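Side-chain contacts in acetyl-CoA acetyltransferase (Bacillus anthracis, PDB 3SS6), which probably catalyses the reversible condensation of two acetyl-CoA molecules to acetoacetyl-CoA and free coenzyme A, as in other thiolases: residues Gly195-Gln200 with Ser216-Pro221; Tyr170-Glu175 with Val328-Asp333; Arg358-Leu363 with Val387-Glu392; Glu179-Ser184 with Glu228-Leu233. One frame throughout, in Å; residues are numbered along the deposited sequence.

Contact 1: residues Gly195-Gln200 with Ser216-Pro221; sequences GYFDDQ and SKDEHP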
loop_
_atom_site.group_PDB
_atom_site.type_symbol
_atom_site.label_atom_id
_atom_site.label_comp_id
_atom_site.label_asym_id
_atom_site.label_seq_id
_atom_site.Cartn_x
_atom_site.Cartn_y
_atom_site.Cartn_z
ATOM N N GLY A 195 31.413 13.721 -30.088
ATOM C CA GLY A 195 31.606 14.665 -29.001
ATOM C C GLY A 195 30.685 15.873 -29.055
ATOM O O GLY A 195 30.908 16.853 -28.337
ATOM N N TYR A 196 29.649 15.810 -29.890
ATOM C CA TYR A 196 28.743 16.949 -30.058
ATOM C C TYR A 196 28.068 17.389 -28.749
ATOM O O TYR A 196 27.722 18.569 -28.583
ATOM C CB TYR A 196 27.642 16.640 -31.081
ATOM C CG TYR A 196 28.097 16.443 -32.509
ATOM C CD1 TYR A 196 29.392 16.766 -32.914
ATOM C CD2 TYR A 196 27.214 15.958 -33.467
ATOM C CE1 TYR A 196 29.793 16.589 -34.230
ATOM C CE2 TYR A 196 27.610 15.776 -34.776
ATOM C CZ TYR A 196 28.895 16.093 -35.153
ATOM O OH TYR A 196 29.277 15.906 -36.465
ATOM N N PHE A 197 27.856 16.444 -27.838
ATOM C CA PHE A 197 27.113 16.736 -26.609
ATOM C C PHE A 197 28.045 17.004 -25.425
ATOM O O PHE A 197 27.588 17.263 -24.318
ATOM C CB PHE A 197 26.197 15.565 -26.222
ATOM C CG PHE A 197 25.144 15.222 -27.248
ATOM C CD1 PHE A 197 24.647 16.179 -28.123
ATOM C CD2 PHE A 197 24.645 13.930 -27.323
ATOM C CE1 PHE A 197 23.661 15.841 -29.056
ATOM C CE2 PHE A 197 23.668 13.591 -28.240
ATOM C CZ PHE A 197 23.171 14.546 -29.107
ATOM N N ASP A 198 29.352 16.909 -25.646
ATOM C CA ASP A 198 30.307 17.045 -24.554
ATOM C C ASP A 198 30.116 18.332 -23.753
ATOM O O ASP A 198 30.103 18.311 -22.522
ATOM C CB ASP A 198 31.735 17.031 -25.115
ATOM C CG ASP A 198 32.189 15.656 -25.528
ATOM O OD1 ASP A 198 31.394 14.701 -25.458
ATOM O OD2 ASP A 198 33.362 15.531 -25.936
ATOM N N ASP A 199 29.979 19.453 -24.452
ATOM C CA ASP A 199 29.891 20.766 -23.808
ATOM C C ASP A 199 28.600 20.945 -23.012
ATOM O O ASP A 199 28.594 21.547 -21.933
ATOM C CB ASP A 199 29.981 21.890 -24.846
ATOM C CG ASP A 199 31.358 22.013 -25.472
ATOM O OD1 ASP A 199 32.358 21.711 -24.790
ATOM O OD2 ASP A 199 31.432 22.424 -26.652
ATOM N N GLN A 200 27.498 20.443 -23.558
ATOM C CA GLN A 200 26.200 20.705 -22.953
ATOM C C GLN A 200 25.863 19.801 -21.768
ATOM O O GLN A 200 24.986 20.136 -20.982
ATOM C CB GLN A 200 25.085 20.606 -23.996
ATOM C CG GLN A 200 24.742 19.168 -24.412
ATOM C CD GLN A 200 23.912 19.116 -25.678
ATOM O OE1 GLN A 200 22.772 18.642 -25.670
ATOM N NE2 GLN A 200 24.483 19.598 -26.785
ATOM N N SER A 216 27.715 10.291 -17.046
ATOM C CA SER A 216 28.141 11.372 -17.922
ATOM C C SER A 216 27.715 11.203 -19.382
ATOM O O SER A 216 27.926 12.116 -20.183
ATOM C CB SER A 216 29.660 11.570 -17.826
ATOM O OG SER A 216 30.338 10.420 -18.290
ATOM N N LYS A 217 27.113 10.062 -19.721
ATOM C CA LYS A 217 26.731 9.782 -21.105
ATOM C C LYS A 217 25.294 9.274 -21.215
ATOM O O LYS A 217 24.862 8.432 -20.423
ATOM C CB LYS A 217 27.670 8.748 -21.728
ATOM C CG LYS A 217 29.152 9.032 -21.489
ATOM C CD LYS A 217 29.655 10.207 -22.315
ATOM C CE LYS A 217 29.740 9.842 -23.792
ATOM N NZ LYS A 217 30.423 10.879 -24.622
ATOM N N ASP A 218 24.576 9.777 -22.213
ATOM C CA ASP A 218 23.206 9.337 -22.490
ATOM C C ASP A 218 23.174 7.821 -22.640
ATOM O O ASP A 218 23.992 7.245 -23.370
ATOM C CB ASP A 218 22.713 9.996 -23.782
ATOM C CG ASP A 218 22.616 11.511 -23.668
ATOM O OD1 ASP A 218 21.952 12.005 -22.724
ATOM O OD2 ASP A 218 23.195 12.208 -24.533
ATOM N N GLU A 219 22.244 7.156 -21.961
ATOM C CA GLU A 219 22.309 5.700 -21.977
ATOM C C GLU A 219 21.189 5.018 -22.762
ATOM O O GLU A 219 21.196 3.790 -22.900
ATOM C CB GLU A 219 22.490 5.109 -20.566
ATOM C CG GLU A 219 21.372 5.431 -19.634
ATOM C CD GLU A 219 21.483 4.774 -18.250
ATOM O OE1 GLU A 219 22.423 4.003 -17.944
ATOM O OE2 GLU A 219 20.584 5.033 -17.451
ATOM N N HIS A 220 20.269 5.804 -23.322
ATOM C CA HIS A 220 19.175 5.215 -24.100
ATOM C C HIS A 220 19.584 4.738 -25.504
ATOM O O HIS A 220 19.064 3.739 -25.982
ATOM C CB HIS A 220 17.961 6.160 -24.203
ATOM C CG HIS A 220 16.678 5.446 -24.497
ATOM N ND1 HIS A 220 15.934 4.826 -23.515
ATOM C CD2 HIS A 220 16.016 5.235 -25.659
ATOM C CE1 HIS A 220 14.862 4.275 -24.056
ATOM N NE2 HIS A 220 14.888 4.506 -25.356
ATOM N N PRO A 221 20.489 5.462 -26.182
ATOM C CA PRO A 221 20.822 5.008 -27.538
ATOM C C PRO A 221 21.427 3.608 -27.529
ATOM O O PRO A 221 22.237 3.296 -26.647
ATOM C CB PRO A 221 21.841 6.044 -28.008
ATOM C CG PRO A 221 21.387 7.317 -27.293
ATOM C CD PRO A 221 21.031 6.805 -25.901
HETATM O O HOH W 1 32.595 12.261 -25.024
#

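Contact 2: residues Tyr170-Glu175 with Val328-Asp333; sequences YEITRE and VEKELD. Unlike the reference sequence in segment 328-333: D333 (reference Gly).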
loop_
_atom_site.group_PDB
_atom_site.type_symbol
_atom_site.label_atom_id
_atom_site.label_comp_id
_atom_site.label_asym_id
_atom_site.label_seq_id
_atom_site.Cartn_x
_atom_site.Cartn_y
_atom_site.Cartn_z
ATOM N N TYR A 170 -2.995 9.388 -40.926
ATOM C CA TYR A 170 -1.992 9.808 -41.901
ATOM C C TYR A 170 -1.444 8.663 -42.767
ATOM O O TYR A 170 -0.524 8.868 -43.562
ATOM C CB TYR A 170 -0.854 10.556 -41.191
ATOM C CG TYR A 170 -1.219 11.977 -40.819
ATOM C CD1 TYR A 170 -0.890 13.033 -41.657
ATOM C CD2 TYR A 170 -1.901 12.262 -39.639
ATOM C CE1 TYR A 170 -1.226 14.335 -41.335
ATOM C CE2 TYR A 170 -2.244 13.570 -39.308
ATOM C CZ TYR A 170 -1.901 14.597 -40.168
ATOM O OH TYR A 170 -2.225 15.905 -39.871
ATOM N N GLU A 171 -2.032 7.479 -42.623
ATOM C CA GLU A 171 -1.618 6.288 -43.372
ATOM C C GLU A 171 -0.110 6.039 -43.297
ATOM O O GLU A 171 0.557 5.814 -44.313
ATOM C CB GLU A 171 -2.103 6.353 -44.824
ATOM C CG GLU A 171 -3.621 6.432 -44.933
ATOM C CD GLU A 171 -4.110 6.462 -46.370
ATOM O OE1 GLU A 171 -3.832 5.499 -47.118
ATOM O OE2 GLU A 171 -4.770 7.452 -46.749
ATOM N N ILE A 172 0.403 6.067 -42.072
ATOM C CA ILE A 172 1.820 5.879 -41.776
ATOM C C ILE A 172 2.149 4.392 -41.669
ATOM O O ILE A 172 1.451 3.646 -40.985
ATOM C CB ILE A 172 2.170 6.571 -40.453
ATOM C CG1 ILE A 172 1.835 8.060 -40.549
ATOM C CG2 ILE A 172 3.634 6.379 -40.109
ATOM C CD1 ILE A 172 1.932 8.802 -39.219
ATOM N N THR A 173 3.202 3.956 -42.356
ATOM C CA THR A 173 3.544 2.536 -42.365
ATOM C C THR A 173 4.487 2.137 -41.232
ATOM O O THR A 173 5.171 2.976 -40.641
ATOM C CB THR A 173 4.192 2.121 -43.695
ATOM O OG1 THR A 173 5.486 2.724 -43.791
ATOM C CG2 THR A 173 3.332 2.569 -44.874
ATOM N N ARG A 174 4.510 0.842 -40.931
ATOM C CA ARG A 174 5.460 0.287 -39.976
ATOM C C ARG A 174 6.890 0.602 -40.414
ATOM O O ARG A 174 7.718 0.999 -39.596
ATOM C CB ARG A 174 5.265 -1.230 -39.859
ATOM C CG ARG A 174 6.331 -1.953 -39.042
ATOM C CD ARG A 174 6.343 -1.515 -37.573
ATOM N NE ARG A 174 7.217 -2.387 -36.789
ATOM C CZ ARG A 174 6.825 -3.520 -36.207
ATOM N NH1 ARG A 174 5.554 -3.913 -36.279
ATOM N NH2 ARG A 174 7.697 -4.255 -35.531
ATOM N N GLU A 175 7.180 0.419 -41.702
ATOM C CA GLU A 175 8.515 0.732 -42.223
ATOM C C GLU A 175 8.912 2.186 -41.966
ATOM O O GLU A 175 10.024 2.455 -41.510
ATOM C CB GLU A 175 8.612 0.433 -43.718
ATOM C CG GLU A 175 9.922 0.929 -44.335
ATOM C CD GLU A 175 10.097 0.480 -45.772
ATOM O OE1 GLU A 175 9.899 -0.717 -46.045
ATOM O OE2 GLU A 175 10.440 1.324 -46.623
ATOM N N VAL A 328 3.502 14.903 -37.987
ATOM C CA VAL A 328 3.918 16.306 -38.042
ATOM C C VAL A 328 4.735 16.581 -39.300
ATOM O O VAL A 328 4.500 17.563 -40.000
ATOM C CB VAL A 328 4.743 16.702 -36.804
ATOM C CG1 VAL A 328 5.273 18.116 -36.945
ATOM C CG2 VAL A 328 3.883 16.592 -35.545
ATOM N N GLU A 329 5.692 15.704 -39.587
ATOM C CA GLU A 329 6.506 15.843 -40.799
ATOM C C GLU A 329 5.660 15.908 -42.074
ATOM O O GLU A 329 5.889 16.748 -42.946
ATOM C CB GLU A 329 7.518 14.703 -40.899
ATOM C CG GLU A 329 8.426 14.813 -42.121
ATOM C CD GLU A 329 9.414 13.673 -42.210
ATOM O OE1 GLU A 329 10.500 13.785 -41.605
ATOM O OE2 GLU A 329 9.095 12.670 -42.888
ATOM N N LYS A 330 4.683 15.013 -42.184
ATOM C CA LYS A 330 3.789 14.989 -43.335
ATOM C C LYS A 330 2.890 16.216 -43.394
ATOM O O LYS A 330 2.699 16.797 -44.460
ATOM C CB LYS A 330 2.950 13.710 -43.333
ATOM C CG LYS A 330 3.786 12.445 -43.532
ATOM C CD LYS A 330 2.964 11.185 -43.327
ATOM C CE LYS A 330 3.825 9.937 -43.438
ATOM N NZ LYS A 330 4.477 9.826 -44.768
ATOM N N GLU A 331 2.352 16.617 -42.245
ATOM C CA GLU A 331 1.433 17.749 -42.198
ATOM C C GLU A 331 2.111 19.055 -42.619
ATOM O O GLU A 331 1.540 19.846 -43.377
ATOM C CB GLU A 331 0.825 17.880 -40.798
ATOM C CG GLU A 331 -0.097 19.078 -40.630
ATOM C CD GLU A 331 -1.323 19.018 -41.516
ATOM O OE1 GLU A 331 -1.909 17.924 -41.677
ATOM O OE2 GLU A 331 -1.704 20.073 -42.061
ATOM N N LEU A 332 3.329 19.268 -42.131
ATOM C CA LEU A 332 4.090 20.485 -42.414
ATOM C C LEU A 332 5.003 20.363 -43.636
ATOM O O LEU A 332 5.614 21.350 -44.054
ATOM C CB LEU A 332 4.933 20.879 -41.194
ATOM C CG LEU A 332 4.200 21.291 -39.911
ATOM C CD1 LEU A 332 5.211 21.613 -38.826
ATOM C CD2 LEU A 332 3.296 22.488 -40.158
ATOM N N ASP A 333 5.085 19.159 -44.206
ATOM C CA ASP A 333 6.022 18.857 -45.291
ATOM C C ASP A 333 7.444 19.301 -44.942
ATOM O O ASP A 333 8.069 20.055 -45.687
ATOM C CB ASP A 333 5.565 19.500 -46.606
ATOM C CG ASP A 333 6.324 18.973 -47.815
ATOM O OD1 ASP A 333 6.919 17.878 -47.732
ATOM O OD2 ASP A 333 6.312 19.654 -48.859
HETATM O O HOH W 2 2.811 7.085 -45.376
#

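Contact 3: residues Arg358-Leu363 with Val387-Glu392; sequences RITVSL and VALFIE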
loop_
_atom_site.group_PDB
_atom_site.type_symbol
_atom_site.label_atom_id
_atom_site.label_comp_id
_atom_site.label_asym_id
_atom_site.label_seq_id
_atom_site.Cartn_x
_atom_site.Cartn_y
_atom_site.Cartn_z
ATOM N N ARG A 358 15.149 20.218 -22.711
ATOM C CA ARG A 358 16.248 19.421 -23.275
ATOM C C ARG A 358 16.452 19.671 -24.772
ATOM O O ARG A 358 17.580 19.914 -25.223
ATOM C CB ARG A 358 16.007 17.924 -22.989
ATOM C CG ARG A 358 17.277 17.061 -22.948
ATOM C CD ARG A 358 17.801 16.789 -24.376
ATOM N NE ARG A 358 16.830 16.034 -25.165
ATOM C CZ ARG A 358 16.936 15.832 -26.477
ATOM N NH1 ARG A 358 17.957 16.351 -27.143
ATOM N NH2 ARG A 358 16.026 15.108 -27.122
ATOM N N ILE A 359 15.365 19.644 -25.540
ATOM C CA ILE A 359 15.499 19.833 -26.983
ATOM C C ILE A 359 15.932 21.254 -27.308
ATOM O O ILE A 359 16.576 21.486 -28.334
ATOM C CB ILE A 359 14.230 19.421 -27.785
ATOM C CG1 ILE A 359 13.034 20.335 -27.477
ATOM C CG2 ILE A 359 13.904 17.946 -27.529
ATOM C CD1 ILE A 359 11.786 20.026 -28.335
ATOM N N THR A 360 15.607 22.200 -26.425
ATOM C CA THR A 360 16.032 23.589 -26.632
ATOM C C THR A 360 17.541 23.713 -26.385
ATOM O O THR A 360 18.262 24.343 -27.164
ATOM C CB THR A 360 15.229 24.566 -25.748
ATOM O OG1 THR A 360 13.825 24.410 -26.028
ATOM C CG2 THR A 360 15.639 26.016 -26.026
ATOM N N VAL A 361 18.014 23.106 -25.305
ATOM C CA VAL A 361 19.459 23.027 -25.048
ATOM C C VAL A 361 20.188 22.448 -26.260
ATOM O O VAL A 361 21.176 23.013 -26.746
ATOM C CB VAL A 361 19.761 22.158 -23.806
ATOM C CG1 VAL A 361 21.259 21.822 -23.710
ATOM C CG2 VAL A 361 19.293 22.840 -22.542
ATOM N N SER A 362 19.711 21.307 -26.745
ATOM C CA SER A 362 20.364 20.638 -27.868
ATOM C C SER A 362 20.354 21.473 -29.152
ATOM O O SER A 362 21.361 21.554 -29.880
ATOM C CB SER A 362 19.717 19.275 -28.094
ATOM O OG SER A 362 19.866 18.476 -26.920
ATOM N N LEU A 363 19.217 22.096 -29.429
ATOM C CA LEU A 363 19.097 22.960 -30.592
ATOM C C LEU A 363 20.099 24.105 -30.549
ATOM O O LEU A 363 20.767 24.396 -31.540
ATOM C CB LEU A 363 17.679 23.522 -30.679
ATOM C CG LEU A 363 17.373 24.461 -31.843
ATOM C CD1 LEU A 363 17.584 23.781 -33.196
ATOM C CD2 LEU A 363 15.916 24.913 -31.691
ATOM N N VAL A 387 3.335 23.100 -28.521
ATOM C CA VAL A 387 4.052 24.298 -28.105
ATOM C C VAL A 387 5.271 24.445 -29.000
ATOM O O VAL A 387 5.883 23.449 -29.366
ATOM C CB VAL A 387 4.484 24.198 -26.631
ATOM C CG1 VAL A 387 5.165 25.485 -26.181
ATOM C CG2 VAL A 387 3.268 23.899 -25.756
ATOM N N ALA A 388 5.592 25.680 -29.388
ATOM C CA ALA A 388 6.767 25.930 -30.221
ATOM C C ALA A 388 7.552 27.142 -29.734
ATOM O O ALA A 388 6.976 28.136 -29.270
ATOM C CB ALA A 388 6.366 26.106 -31.688
ATOM N N LEU A 389 8.873 27.046 -29.853
ATOM C CA LEU A 389 9.785 28.081 -29.401
ATOM C C LEU A 389 10.702 28.449 -30.563
ATOM O O LEU A 389 11.237 27.572 -31.242
ATOM C CB LEU A 389 10.610 27.547 -28.219
ATOM C CG LEU A 389 11.600 28.525 -27.588
ATOM C CD1 LEU A 389 10.880 29.737 -27.019
ATOM C CD2 LEU A 389 12.399 27.809 -26.502
ATOM N N PHE A 390 10.862 29.748 -30.802
ATOM C CA PHE A 390 11.600 30.243 -31.966
ATOM C C PHE A 390 12.816 31.003 -31.471
ATOM O O PHE A 390 12.682 31.945 -30.692
ATOM C CB PHE A 390 10.697 31.143 -32.812
ATOM C CG PHE A 390 9.497 30.427 -33.351
ATOM C CD1 PHE A 390 9.476 29.967 -34.659
ATOM C CD2 PHE A 390 8.409 30.165 -32.527
ATOM C CE1 PHE A 390 8.368 29.276 -35.150
ATOM C CE2 PHE A 390 7.301 29.471 -33.002
ATOM C CZ PHE A 390 7.275 29.033 -34.315
ATOM N N ILE A 391 14.000 30.569 -31.891
ATOM C CA ILE A 391 15.233 31.163 -31.388
ATOM C C ILE A 391 16.206 31.520 -32.507
ATOM O O ILE A 391 16.114 30.998 -33.626
ATOM C CB ILE A 391 15.955 30.234 -30.393
ATOM C CG1 ILE A 391 16.428 28.964 -31.093
ATOM C CG2 ILE A 391 15.056 29.888 -29.204
ATOM C CD1 ILE A 391 17.385 28.146 -30.244
ATOM N N GLU A 392 17.118 32.437 -32.206
ATOM C CA GLU A 392 18.213 32.751 -33.126
ATOM C C GLU A 392 19.518 32.625 -32.364
ATOM O O GLU A 392 19.706 33.278 -31.340
ATOM C CB GLU A 392 18.067 34.167 -33.703
ATOM C CG GLU A 392 16.858 34.303 -34.624
ATOM C CD GLU A 392 16.624 35.716 -35.132
ATOM O OE1 GLU A 392 17.215 36.677 -34.592
ATOM O OE2 GLU A 392 15.830 35.861 -36.085
#

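Contact 4: residues Glu179-Ser184 with Glu228-Leu233; sequences EVALRS and EKLAGL. With SO4 (sulfate ion), chain D.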
loop_
_atom_site.group_PDB
_atom_site.type_symbol
_atom_site.label_atom_id
_atom_site.label_comp_id
_atom_site.label_asym_id
_atom_site.label_seq_id
_atom_site.Cartn_x
_atom_site.Cartn_y
_atom_site.Cartn_z
ATOM N N GLU A 179 12.066 3.239 -39.741
ATOM C CA GLU A 179 13.165 3.982 -40.358
ATOM C C GLU A 179 13.524 5.191 -39.504
ATOM O O GLU A 179 14.701 5.498 -39.293
ATOM C CB GLU A 179 12.806 4.443 -41.772
ATOM C CG GLU A 179 13.909 5.261 -42.429
ATOM C CD GLU A 179 13.555 5.726 -43.830
ATOM O OE1 GLU A 179 13.387 4.868 -44.721
ATOM O OE2 GLU A 179 13.451 6.953 -44.043
ATOM N N VAL A 180 12.495 5.878 -39.017
ATOM C CA VAL A 180 12.696 7.017 -38.131
ATOM C C VAL A 180 13.334 6.561 -36.823
ATOM O O VAL A 180 14.229 7.227 -36.294
ATOM C CB VAL A 180 11.374 7.758 -37.856
ATOM C CG1 VAL A 180 11.501 8.667 -36.631
ATOM C CG2 VAL A 180 10.979 8.562 -39.086
ATOM N N ALA A 181 12.887 5.417 -36.309
ATOM C CA ALA A 181 13.436 4.891 -35.054
ATOM C C ALA A 181 14.920 4.558 -35.196
ATOM O O ALA A 181 15.731 4.905 -34.327
ATOM C CB ALA A 181 12.659 3.664 -34.596
ATOM N N LEU A 182 15.276 3.885 -36.288
ATOM C CA LEU A 182 16.666 3.519 -36.517
ATOM C C LEU A 182 17.518 4.772 -36.676
ATOM O O LEU A 182 18.639 4.847 -36.165
ATOM C CB LEU A 182 16.802 2.612 -37.743
ATOM C CG LEU A 182 18.230 2.218 -38.116
ATOM C CD1 LEU A 182 18.921 1.465 -36.970
ATOM C CD2 LEU A 182 18.204 1.383 -39.392
ATOM N N ARG A 183 16.976 5.752 -37.389
ATOM C CA ARG A 183 17.653 7.022 -37.590
ATOM C C ARG A 183 17.928 7.698 -36.254
ATOM O O ARG A 183 19.017 8.240 -36.031
ATOM C CB ARG A 183 16.783 7.935 -38.451
ATOM C CG ARG A 183 17.333 9.327 -38.664
ATOM C CD ARG A 183 16.355 10.153 -39.481
ATOM N NE ARG A 183 16.888 11.472 -39.825
ATOM C CZ ARG A 183 16.779 12.553 -39.061
ATOM N NH1 ARG A 183 16.164 12.487 -37.884
ATOM N NH2 ARG A 183 17.299 13.706 -39.477
ATOM N N SER A 184 16.940 7.652 -35.365
ATOM C CA SER A 184 17.045 8.324 -34.075
ATOM C C SER A 184 18.213 7.766 -33.265
ATOM O O SER A 184 19.027 8.522 -32.726
ATOM C CB SER A 184 15.721 8.204 -33.302
ATOM O OG SER A 184 15.633 9.187 -32.280
ATOM N N GLU A 228 16.471 -4.960 -38.590
ATOM C CA GLU A 228 16.017 -6.317 -38.328
ATOM C C GLU A 228 15.328 -6.413 -36.973
ATOM O O GLU A 228 14.200 -6.889 -36.880
ATOM C CB GLU A 228 17.184 -7.306 -38.417
ATOM C CG GLU A 228 16.815 -8.717 -38.009
ATOM C CD GLU A 228 17.851 -9.738 -38.420
ATOM O OE1 GLU A 228 18.828 -9.360 -39.105
ATOM O OE2 GLU A 228 17.682 -10.921 -38.061
ATOM N N LYS A 229 16.001 -5.944 -35.924
ATOM C CA LYS A 229 15.434 -6.004 -34.586
ATOM C C LYS A 229 14.109 -5.244 -34.485
ATOM O O LYS A 229 13.160 -5.723 -33.865
ATOM C CB LYS A 229 16.430 -5.489 -33.545
ATOM C CG LYS A 229 15.879 -5.510 -32.127
ATOM C CD LYS A 229 16.900 -5.029 -31.111
ATOM C CE LYS A 229 18.011 -6.047 -30.946
ATOM N NZ LYS A 229 17.504 -7.310 -30.339
ATOM N N LEU A 230 14.043 -4.061 -35.091
ATOM C CA LEU A 230 12.820 -3.257 -35.031
ATOM C C LEU A 230 11.634 -3.966 -35.688
ATOM O O LEU A 230 10.519 -3.931 -35.166
ATOM C CB LEU A 230 13.035 -1.894 -35.689
ATOM C CG LEU A 230 13.924 -0.932 -34.902
ATOM C CD1 LEU A 230 14.449 0.197 -35.811
ATOM C CD2 LEU A 230 13.183 -0.378 -33.696
ATOM N N ALA A 231 11.877 -4.609 -36.828
ATOM C CA ALA A 231 10.800 -5.262 -37.573
ATOM C C ALA A 231 10.234 -6.469 -36.822
ATOM O O ALA A 231 9.115 -6.911 -37.091
ATOM C CB ALA A 231 11.275 -5.673 -38.970
ATOM N N GLY A 232 11.005 -7.000 -35.878
ATOM C CA GLY A 232 10.579 -8.181 -35.149
ATOM C C GLY A 232 9.775 -7.900 -33.888
ATOM O O GLY A 232 9.263 -8.828 -33.259
ATOM N N LEU A 233 9.658 -6.630 -33.518
ATOM C CA LEU A 233 8.929 -6.259 -32.301
ATOM C C LEU A 233 7.410 -6.349 -32.471
ATOM O O LEU A 233 6.879 -6.112 -33.556
ATOM C CB LEU A 233 9.310 -4.847 -31.853
ATOM C CG LEU A 233 10.789 -4.594 -31.556
ATOM C CD1 LEU A 233 10.989 -3.152 -31.112
ATOM C CD2 LEU A 233 11.313 -5.564 -30.498
HETATM S S SO4 D . 17.952 12.398 -43.103
HETATM O O1 SO4 D . 18.554 12.600 -44.418
HETATM O O2 SO4 D . 17.801 10.967 -42.850
HETATM O O3 SO4 D . 18.810 12.993 -42.082
HETATM O O4 SO4 D . 16.639 13.035 -43.070
#

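Contact 1: residues Gly195-Gln200 with Ser216-Pro221
The phenyl ring of F197 and the carboxylate of D218 stand nearly upright to each other, their planes 78° apart. OD2 of D218 comes obliquely to one corner of the ring, 3.6 Å from F197 CD2, with F197 CE2 next at 4.0 Å. Just off the two segments, R14 makes a cation-pi contact with this ring and a salt bridge to D218 OD1, an oxygen that also accepts from I17 N. One arginine therefore joins ring and carboxylate, and the acid is held from strand 7-19 rather than by F197. At the solvent side the chain of K217 bends at chi2 and chi3 and brings NZ to 4.0 Å from D198 OD1, beyond salt-bridge range. A water closes the gap, donating to D198 OD1 at 2.8 Å and accepting from K217 NZ at 2.6 Å. G195 ends helix 174-194 in a Schellman motif, and the type I turn from G195 to D198 points F197 at the other segment and lets the carboxylate end of D198 come near it. Two irregular segments flanking the small hairpin 204-207/212-215 thus meet through a buried ring and acid, beside a water-bridged lysine and aspartate, in the N-terminal half of a thiolase fold.

Contact 2: residues Tyr170-Glu175 with Val328-Asp333
Two torsions set up the meeting of Y170 and E331. The tyrosine ring lies beside its own backbone N, CG opposite the carbonyl carbon, which sends it across to helix 322-332; E331 starts with CG opposite its N and then bends at chi2 (63°), curling its carboxylate back to the phenol. Y170 OH donates to E331 OE1 at 2.7 Å. The acceptor sits at the edge of the ring, near its plane, while the bond reaches OE1 on its anti side, 26° out of the carboxylate plane. Ring and carboxylate are almost perpendicular, 84° apart. E331 OE2 forms a salt bridge with R299 on helix 294-305, so the two oxygens serve different partners, which should limit the group's rotation.

K330 runs alongside the tyrosine. Its CB is 4.2 Å from Y170 CD1, oblique to the ring, and farther out CE rests 4.0 Å from I172 CG1. The chain stays extended until chi4, where it turns NZ to a salt bridge with E176; a water that donates to E171 O receives only a weak bond from K330 NZ.

E176 also accepts from T173 N, while T173 OG1 caps a backbone N of the first turn of helix 174-194, the reciprocal pattern of a capping box. At the other side D333, with positive phi, ends helix 322-332 in a Schellman motif. The contact joins the turn between helices 159-170 and 174-194, in the N-terminal thiolase half, to the last turn of helix 322-332 in the other; K330 reaches the capping box through E176.

Contact 3: residues Arg358-Leu363 with Val387-Glu392
Van der Waals contacts carry this helix-on-strand pairing at two places, one of them purely apolar. There L363 and I391 lie side by side, pointing opposite ways, with L363 CD2 3.8 Å from I391 CD1 and 4.1 Å from I391 CG1. I391 holds CG1 between its backbone N and carbonyl carbon (chi1 65°), a crowded position that nevertheless directs CD1 at the leucine. One turn back along the helix, T360 meets L389 CD2, which comes in about perpendicular and touches both T360 OG1 and T360 CG2 at 3.7 Å. M95 of helix 93-107 touches T360 and L389 as well and extends this patch.

None of the helix's polar bonds reaches the strand. T360 OG1 is bonded to G356 O one turn back, which satisfies the hydroxyl where it lies against a methyl group. On the face of the helix turned to strand 7-19, R358 folds back on its own turn: NH1 donates to S362 OG at 2.9 Å, with the partner in the guanidinium plane and the bond bent to 141°. S362 OG also meets Q200 OE1. I359 CG2 lies over one face of that guanidinium, 3.6 Å above it and off toward the rim.

Helix 352-370 is therefore buried between strand 385-393 and strand 7-19, in keeping with the layered thiolase fold. No hydrogen bond crosses from 358-363 to 387-392, so their direct contact rests on van der Waals packing and, probably, exclusion of water.

Contact 4: residues Glu179-Ser184 with Glu228-Leu233
L230 pushes its forked end against the helix surface at A181 and L182. Its CD1 branch sits 3.8 Å from L182 N and 3.9 Å from L182 CB, and 4.1 Å from A181 CB, while CD2 reaches only the methyl of A181, at 4.2 Å. With CG opposite its carbonyl carbon (chi1 -72°), the fork straddles the small alanine, and L182 meets the leucine through N and CB only. No polar bond joins the two segments; a single leucine meets the backbone and beta-carbons of a helix at a spot where alanine keeps the surface low.

R183, the next residue along, leaves the helix in another direction. Extended from CG to NE, it offers the edge of its guanidinium to a sulfate that probably came from the crystallisation liquor. The firmer bond is R183 NH2 to sulfate O3, 3.1 Å and 156°; NE contributes weak bonds to O2 and O3. NH2 also binds V339 O, so protein and anion share the grip on this group. S184, in turn, has its buried hydroxyl engaged by E319, S344 N and G347 N.

Helix 174-194 is thereby tied in on several sides, and short helix 227-231 is docked on one of them through L230. A short helix following a small hairpin in this part of the chain is consistent with the loop domain of thiolases, which in relatives contributes to coenzyme A binding.

Overall arrangement
Following the chain, 170-175, 179-184 and 195-200 open contacts 2, 4 and 1 in turn, along and just past helix 174-194. They close in reverse order: contact 1 at 216-221, contact 4 at 228-233 and, much later, contact 2 at 328-333. The loop of contact 1 thus lies within that of contact 4, and both within that of contact 2, which alone bridges the two thiolase halves. Contact 3 follows in series, opening at 358-363 and closing at 387-392 within the C-terminal half. Contacts 2 and 4 meet through R174 NH2, which binds the carbonyl oxygens of L230 and L233. Contacts 1 and 3 meet where Q200 probably hydrogen-bonds S362, linking the halves again.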